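Local coordinates for protein phosphoribosylformylglycinamidine synthase 2 (Thermus thermophilus, PDB 3VIU) that belongs to the PurM-like AIR synthase-related family and carries adenosine-5'-diphosphate and a magnesium ion in separate sites of one internally repeated chain, at residues L434-K437 with G438-L441; R552-M555 with G556-P560; T668-Q671 with E672-L676. All blocks are in the same frame, centred on the assembly; numbering follows the deposited sequence.

Contact 1: residues L434-K437 with G438-L441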
loop_
_atom_site.group_PDB
_atom_site.type_symbol
_atom_site.label_atom_id
_atom_site.label_comp_id
_atom_site.label_asym_id
_atom_site.label_seq_id
_atom_site.Cartn_x
_atom_site.Cartn_y
_atom_site.Cartn_z
ATOM N N LEU A 434 -5.459 8.723 -12.177
ATOM C CA LEU A 434 -5.440 10.156 -11.900
ATOM C C LEU A 434 -4.893 10.920 -13.105
ATOM O O LEU A 434 -3.738 10.741 -13.492
ATOM C CB LEU A 434 -4.566 10.465 -10.677
ATOM C CG LEU A 434 -4.981 10.008 -9.275
ATOM C CD1 LEU A 434 -6.384 10.499 -8.974
ATOM C CD2 LEU A 434 -4.904 8.499 -9.165
ATOM N N TRP A 435 -5.727 11.775 -13.688
ATOM C CA TRP A 435 -5.333 12.569 -14.843
ATOM C C TRP A 435 -4.596 13.836 -14.429
ATOM O O TRP A 435 -5.033 14.563 -13.542
ATOM C CB TRP A 435 -6.574 12.929 -15.670
ATOM C CG TRP A 435 -6.368 14.002 -16.712
ATOM C CD1 TRP A 435 -5.315 14.121 -17.580
ATOM C CD2 TRP A 435 -7.285 15.048 -17.054
ATOM N NE1 TRP A 435 -5.525 15.171 -18.443
ATOM C CE2 TRP A 435 -6.726 15.756 -18.144
ATOM C CE3 TRP A 435 -8.528 15.453 -16.548
ATOM C CZ2 TRP A 435 -7.367 16.847 -18.737
ATOM C CZ3 TRP A 435 -9.167 16.543 -17.139
ATOM C CH2 TRP A 435 -8.582 17.225 -18.222
ATOM N N ILE A 436 -3.457 14.082 -15.061
ATOM C CA ILE A 436 -2.688 15.275 -14.770
ATOM C C ILE A 436 -3.163 16.345 -15.745
ATOM O O ILE A 436 -2.807 16.324 -16.926
ATOM C CB ILE A 436 -1.193 15.044 -14.969
ATOM C CG1 ILE A 436 -0.706 13.965 -14.006
ATOM C CG2 ILE A 436 -0.438 16.339 -14.739
ATOM C CD1 ILE A 436 0.716 13.548 -14.241
ATOM N N LYS A 437 -3.978 17.268 -15.238
ATOM C CA LYS A 437 -4.538 18.347 -16.042
ATOM C C LYS A 437 -3.470 19.135 -16.776
ATOM O O LYS A 437 -2.387 19.371 -16.249
ATOM C CB LYS A 437 -5.356 19.297 -15.161
ATOM C CG LYS A 437 -6.566 18.668 -14.499
ATOM C CD LYS A 437 -7.307 19.710 -13.682
ATOM C CE LYS A 437 -8.403 19.087 -12.843
ATOM N NZ LYS A 437 -9.412 18.400 -13.692
ATOM N N GLY A 438 -3.790 19.542 -18.000
ATOM C CA GLY A 438 -2.846 20.300 -18.795
ATOM C C GLY A 438 -1.944 19.393 -19.613
ATOM O O GLY A 438 -1.180 19.872 -20.452
ATOM N N THR A 439 -2.031 18.084 -19.368
ATOM C CA THR A 439 -1.223 17.113 -20.097
ATOM C C THR A 439 -2.087 15.960 -20.575
ATOM O O THR A 439 -3.288 15.912 -20.314
ATOM C CB THR A 439 -0.115 16.495 -19.220
ATOM O OG1 THR A 439 -0.666 15.427 -18.432
ATOM C CG2 THR A 439 0.498 17.548 -18.306
ATOM N N ARG A 440 -1.454 15.020 -21.266
ATOM C CA ARG A 440 -2.143 13.843 -21.763
ATOM C C ARG A 440 -1.793 12.684 -20.844
ATOM O O ARG A 440 -2.181 11.545 -21.082
ATOM C CB ARG A 440 -1.672 13.538 -23.169
ATOM C CG ARG A 440 -1.782 14.726 -24.100
ATOM C CD ARG A 440 -1.173 14.386 -25.430
ATOM N NE ARG A 440 -1.752 13.158 -25.955
ATOM C CZ ARG A 440 -1.274 12.510 -27.005
ATOM N NH1 ARG A 440 -0.205 12.983 -27.637
ATOM N NH2 ARG A 440 -1.870 11.398 -27.424
ATOM N N LEU A 441 -1.058 12.995 -19.784
ATOM C CA LEU A 441 -0.616 11.994 -18.832
ATOM C C LEU A 441 -1.652 11.549 -17.813
ATOM O O LEU A 441 -2.472 12.336 -17.332
ATOM C CB LEU A 441 0.624 12.495 -18.092
ATOM C CG LEU A 441 1.831 12.801 -18.978
ATOM C CD1 LEU A 441 2.915 13.463 -18.145
ATOM C CD2 LEU A 441 2.334 11.516 -19.618
#
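I436 and T439 meet at the two ends of a type II beta turn, which closes the hairpin between strands 432-436 and 441-448. From CB outward, the I436 side chain meets T439 first: I436 CB lies 3.5 Å from T439 OG1. There the chain forks: I436 CG2 goes over to the methyl CG2 of T439, 3.9 Å away, while CG1 passes near L441 O and carries I436 CD1 out alongside L441 CB at 4.0 Å. The extended chi2 (173°) makes that reach possible, and the I436 and L441 side chains run next to each other in the same direction.

The backbone of I436 is held from both ends. I436 N donates to L441 O at 3.0 Å. I436 O takes two donors, T439 N of the turn and the hydroxyl T439 OG1, the latter 2.8 Å away. That same OG1 accepts from L441 N in an ST turn, so the threonine hydroxyl sits as a relay between L441 N and I436 O. G438, with phi at +89°, occupies the third position of the turn.

W435 bridges the hairpin from its flank. T439 O lies almost in the indole plane, and W435 NE1 donates to it across 3.0 Å in a nearly straight bond (166°). W435 CD1, at the neighbouring edge, comes to 3.4 Å from L441 O, and the CA of K437 rests over one ring face near its rim. Three carbonyls around the turn, of I436, T439 and L441, each accept hydrogen bonds, which probably limits its flexing.

Contact 2: residues R552-M555 with G556-P560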
loop_
_atom_site.group_PDB
_atom_site.type_symbol
_atom_site.label_atom_id
_atom_site.label_comp_id
_atom_site.label_asym_id
_atom_site.label_seq_id
_atom_site.Cartn_x
_atom_site.Cartn_y
_atom_site.Cartn_z
ATOM N N ARG A 552 -7.027 4.865 -22.608
ATOM C CA ARG A 552 -7.344 4.245 -21.335
ATOM C C ARG A 552 -8.472 3.248 -21.525
ATOM O O ARG A 552 -9.234 3.339 -22.482
ATOM C CB ARG A 552 -7.763 5.336 -20.334
ATOM C CG ARG A 552 -8.224 4.851 -18.961
ATOM C CD ARG A 552 -9.717 4.490 -18.924
ATOM N NE ARG A 552 -10.559 5.518 -18.299
ATOM C CZ ARG A 552 -10.690 6.765 -18.744
ATOM N NH1 ARG A 552 -10.032 7.166 -19.822
ATOM N NH2 ARG A 552 -11.497 7.611 -18.115
ATOM N N ALA A 553 -8.568 2.290 -20.614
ATOM C CA ALA A 553 -9.624 1.304 -20.678
ATOM C C ALA A 553 -10.256 1.190 -19.306
ATOM O O ALA A 553 -9.588 1.357 -18.294
ATOM C CB ALA A 553 -9.062 -0.046 -21.109
ATOM N N GLU A 554 -11.556 0.943 -19.270
ATOM C CA GLU A 554 -12.232 0.755 -18.000
ATOM C C GLU A 554 -12.942 -0.587 -18.091
ATOM O O GLU A 554 -13.072 -1.154 -19.174
ATOM C CB GLU A 554 -13.193 1.911 -17.689
ATOM C CG GLU A 554 -14.210 2.271 -18.742
ATOM C CD GLU A 554 -14.998 3.520 -18.345
ATOM O OE1 GLU A 554 -14.541 4.645 -18.642
ATOM O OE2 GLU A 554 -16.067 3.372 -17.712
HETATM N N MSE A 555 -13.390 -1.102 -16.958
HETATM C CA MSE A 555 -14.015 -2.413 -16.918
HETATM C C MSE A 555 -15.458 -2.533 -17.384
HETATM O O MSE A 555 -15.876 -3.605 -17.809
HETATM C CB MSE A 555 -13.940 -2.949 -15.501
HETATM C CG MSE A 555 -14.874 -2.212 -14.574
HETATM SE SE MSE A 555 -14.971 -3.057 -12.863
HETATM C CE MSE A 555 -15.813 -4.698 -13.419
ATOM N N GLY A 556 -16.224 -1.455 -17.292
ATOM C CA GLY A 556 -17.626 -1.534 -17.662
ATOM C C GLY A 556 -18.001 -1.689 -19.126
ATOM O O GLY A 556 -17.437 -1.016 -19.999
ATOM N N PHE A 557 -18.943 -2.586 -19.409
ATOM C CA PHE A 557 -19.401 -2.739 -20.781
ATOM C C PHE A 557 -20.054 -1.398 -21.081
ATOM O O PHE A 557 -20.933 -0.955 -20.347
ATOM C CB PHE A 557 -20.432 -3.863 -20.909
ATOM C CG PHE A 557 -19.864 -5.243 -20.710
ATOM C CD1 PHE A 557 -18.636 -5.593 -21.265
ATOM C CD2 PHE A 557 -20.581 -6.204 -20.000
ATOM C CE1 PHE A 557 -18.129 -6.878 -21.118
ATOM C CE2 PHE A 557 -20.086 -7.498 -19.846
ATOM C CZ PHE A 557 -18.855 -7.839 -20.407
ATOM N N ARG A 558 -19.633 -0.744 -22.157
ATOM C CA ARG A 558 -20.181 0.563 -22.463
ATOM C C ARG A 558 -21.234 0.636 -23.547
ATOM O O ARG A 558 -22.017 1.589 -23.586
ATOM C CB ARG A 558 -19.038 1.534 -22.773
ATOM C CG ARG A 558 -18.716 2.444 -21.592
ATOM C CD ARG A 558 -17.536 3.360 -21.862
ATOM N NE ARG A 558 -16.272 2.634 -21.875
ATOM C CZ ARG A 558 -15.081 3.217 -21.962
ATOM N NH1 ARG A 558 -13.981 2.483 -21.965
ATOM N NH2 ARG A 558 -14.991 4.538 -22.048
ATOM N N ARG A 559 -21.272 -0.366 -24.416
ATOM C CA ARG A 559 -22.240 -0.371 -25.504
ATOM C C ARG A 559 -22.532 -1.775 -26.001
ATOM O O ARG A 559 -21.692 -2.670 -25.901
ATOM C CB ARG A 559 -21.721 0.484 -26.666
ATOM C CG ARG A 559 -20.225 0.318 -26.922
ATOM C CD ARG A 559 -19.745 1.002 -28.207
ATOM N NE ARG A 559 -19.992 2.443 -28.224
ATOM C CZ ARG A 559 -21.089 3.014 -28.721
ATOM N NH1 ARG A 559 -22.056 2.269 -29.251
ATOM N NH2 ARG A 559 -21.220 4.335 -28.696
ATOM N N PRO A 560 -23.738 -1.986 -26.544
ATOM C CA PRO A 560 -24.127 -3.300 -27.065
ATOM C C PRO A 560 -23.471 -3.592 -28.420
ATOM O O PRO A 560 -23.103 -2.665 -29.143
ATOM C CB PRO A 560 -25.643 -3.187 -27.173
ATOM C CG PRO A 560 -25.836 -1.734 -27.515
ATOM C CD PRO A 560 -24.880 -1.053 -26.563
HETATM O O HOH W 1 -16.330 1.118 -16.179
HETATM O O HOH W 2 -12.297 4.222 -20.635
#
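The loop that runs from strand 538-548 of one mixed sheet to strand 563-567 of the next carries a stacked salt bridge, with E554 laid across the guanidinium of R558. The two side chains cross at about a right angle, yet their flat ends are only 28° apart. E554 CG sits over one guanidinium face, offset toward the rim, and comes to 3.2 Å from R558 NH1. Further out, E554 OE1 is 3.4 Å from R558 NH2 but well out of the guanidinium plane, so the pair is held by charge alone, the guanidinium hydrogens being directed elsewhere than at this oxygen. R558 gets its group into place by bending at chi3 (-72°). A water makes up for the missing direct bond: it donates to E554 OE1 at 3.0 Å and accepts weakly from R558 NH1.

M555, a selenomethionine, turns the other way, against K428 and helix 625-634, and its side chain is about 7 Å from the bound magnesium ion. R558 also packs on R616 and Y637. The other carboxylate oxygen of E554 is fixed twice: OE2 bonds Y637 OH, and it receives a hydrogen at 2.7 Å from a second water, which in turn accepts from G556 N at 2.8 Å.

Contact 3: residues T668-Q671 with E672-L676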
loop_
_atom_site.group_PDB
_atom_site.type_symbol
_atom_site.label_atom_id
_atom_site.label_comp_id
_atom_site.label_asym_id
_atom_site.label_seq_id
_atom_site.Cartn_x
_atom_site.Cartn_y
_atom_site.Cartn_z
ATOM N N THR A 668 -15.797 -4.776 -36.414
ATOM C CA THR A 668 -14.870 -4.768 -37.541
ATOM C C THR A 668 -13.385 -4.702 -37.156
ATOM O O THR A 668 -12.529 -4.430 -38.002
ATOM C CB THR A 668 -15.203 -3.597 -38.511
ATOM O OG1 THR A 668 -14.968 -2.338 -37.864
ATOM C CG2 THR A 668 -16.664 -3.659 -38.928
ATOM N N ARG A 669 -13.073 -4.971 -35.892
ATOM C CA ARG A 669 -11.684 -4.925 -35.440
ATOM C C ARG A 669 -11.245 -6.254 -34.846
ATOM O O ARG A 669 -10.089 -6.423 -34.456
ATOM C CB ARG A 669 -11.519 -3.820 -34.402
ATOM C CG ARG A 669 -11.843 -2.447 -34.940
ATOM C CD ARG A 669 -10.673 -1.882 -35.705
ATOM N NE ARG A 669 -9.955 -0.900 -34.898
ATOM C CZ ARG A 669 -8.690 -0.556 -35.096
ATOM N NH1 ARG A 669 -7.993 -1.122 -36.074
ATOM N NH2 ARG A 669 -8.124 0.361 -34.321
ATOM N N LEU A 670 -12.180 -7.196 -34.799
ATOM C CA LEU A 670 -11.935 -8.520 -34.243
ATOM C C LEU A 670 -10.701 -9.242 -34.785
ATOM O O LEU A 670 -9.907 -9.786 -34.013
ATOM C CB LEU A 670 -13.169 -9.399 -34.448
ATOM C CG LEU A 670 -13.092 -10.819 -33.890
ATOM C CD1 LEU A 670 -12.743 -10.779 -32.394
ATOM C CD2 LEU A 670 -14.429 -11.519 -34.120
ATOM N N GLN A 671 -10.536 -9.242 -36.102
ATOM C CA GLN A 671 -9.405 -9.927 -36.719
ATOM C C GLN A 671 -8.030 -9.391 -36.326
ATOM O O GLN A 671 -7.100 -10.175 -36.125
ATOM C CB GLN A 671 -9.522 -9.906 -38.245
ATOM C CG GLN A 671 -8.476 -10.794 -38.909
ATOM C CD GLN A 671 -8.384 -10.599 -40.413
ATOM O OE1 GLN A 671 -7.767 -11.403 -41.112
ATOM N NE2 GLN A 671 -8.988 -9.525 -40.914
ATOM N N GLU A 672 -7.892 -8.070 -36.234
ATOM C CA GLU A 672 -6.616 -7.464 -35.857
ATOM C C GLU A 672 -6.250 -7.808 -34.418
ATOM O O GLU A 672 -5.076 -7.977 -34.087
ATOM C CB GLU A 672 -6.674 -5.944 -35.967
ATOM C CG GLU A 672 -7.002 -5.389 -37.328
ATOM C CD GLU A 672 -7.296 -3.911 -37.245
ATOM O OE1 GLU A 672 -6.383 -3.140 -36.877
ATOM O OE2 GLU A 672 -8.447 -3.525 -37.532
ATOM N N ALA A 673 -7.263 -7.889 -33.564
ATOM C CA ALA A 673 -7.046 -8.204 -32.163
ATOM C C ALA A 673 -6.639 -9.656 -32.041
ATOM O O ALA A 673 -5.661 -9.982 -31.368
ATOM C CB ALA A 673 -8.316 -7.938 -31.359
ATOM N N THR A 674 -7.381 -10.532 -32.709
ATOM C CA THR A 674 -7.076 -11.952 -32.650
ATOM C C THR A 674 -5.734 -12.256 -33.311
ATOM O O THR A 674 -5.038 -13.199 -32.939
ATOM C CB THR A 674 -8.186 -12.788 -33.317
ATOM O OG1 THR A 674 -8.343 -12.382 -34.682
ATOM C CG2 THR A 674 -9.504 -12.599 -32.573
ATOM N N LEU A 675 -5.367 -11.446 -34.290
ATOM C CA LEU A 675 -4.103 -11.641 -34.972
ATOM C C LEU A 675 -2.988 -11.314 -33.977
ATOM O O LEU A 675 -1.982 -12.021 -33.897
ATOM C CB LEU A 675 -4.038 -10.720 -36.196
ATOM C CG LEU A 675 -3.069 -11.046 -37.336
ATOM C CD1 LEU A 675 -1.637 -10.771 -36.910
ATOM C CD2 LEU A 675 -3.254 -12.505 -37.758
ATOM N N LEU A 676 -3.186 -10.253 -33.196
ATOM C CA LEU A 676 -2.203 -9.826 -32.203
ATOM C C LEU A 676 -1.982 -10.895 -31.125
ATOM O O LEU A 676 -0.844 -11.269 -30.833
ATOM C CB LEU A 676 -2.650 -8.502 -31.569
ATOM C CG LEU A 676 -1.813 -7.856 -30.454
ATOM C CD1 LEU A 676 -2.156 -6.371 -30.354
ATOM C CD2 LEU A 676 -2.082 -8.549 -29.114
HETATM O O HOH W 3 -9.970 -5.997 -37.747
#
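T668 reaches E672 through a water: the water donates to T668 O at 3.0 Å and to E672 OE2 at 2.9 Å, and it takes a weak bond from the E672 amide. The hydroxyl of T668 looks elsewhere, to the carboxylate of E666.

R669 comes next, at the N-cap position. Its side chain folds back at chi2 (-81°) and again at chi3, which brings NH1 round to the carboxylate of E672. R669 NH1 donates to E672 OE2 from the syn side at 2.8 Å, with that oxygen close to the guanidinium plane, and R669 NH1 is also 2.7 Å from E672 OE1 as a salt bridge approached obliquely. A single nitrogen, NH1, thus serves both oxygens, and the two flat groups are turned 53° from each other. The carbonyl of R669 takes weak bonds from the amides of E672 and A673, the first turn of helix 670-679.

That helix packs on the sheet of the C-terminal AIR synthase-related domain, and L670 is one of the residues that face it. L670 leans on V563, L565 and V665, while L670 CD1 meets T674 CG2 at 3.7 Å. L670 O accepts from T674 N at 2.9 Å, an i to i+4 helical bond.

Q671 extends into the solvent side of the helix. Q671 O accepts from L675 N at 2.8 Å and lies 2.9 Å from T674 OG1. This threonine hydroxyl folds back on the helix with chi1 at 58°, within reach of the carbonyls of both L670 and Q671.

In the fold
Going from the N terminus, contact 1 comes first and turns the chain back between two neighbouring strands of the six-stranded sheet in the second PurM-like N-terminal domain; T439 and L441 there also touch W78 and E76 of the first half of the chain. Contact 2 follows in the loop after strand 538-548, on the way to strand 563-567, and so joins this sheet to the seven-stranded one. Contact 3 begins helix 670-679, which lies against strands 563-567 and 661-665 of that later sheet. The three are in series, none nesting or crossing. Contacts 2 and 3 have centres 18 Å apart; contacts 1 and 3 are the farthest apart, at 30 Å.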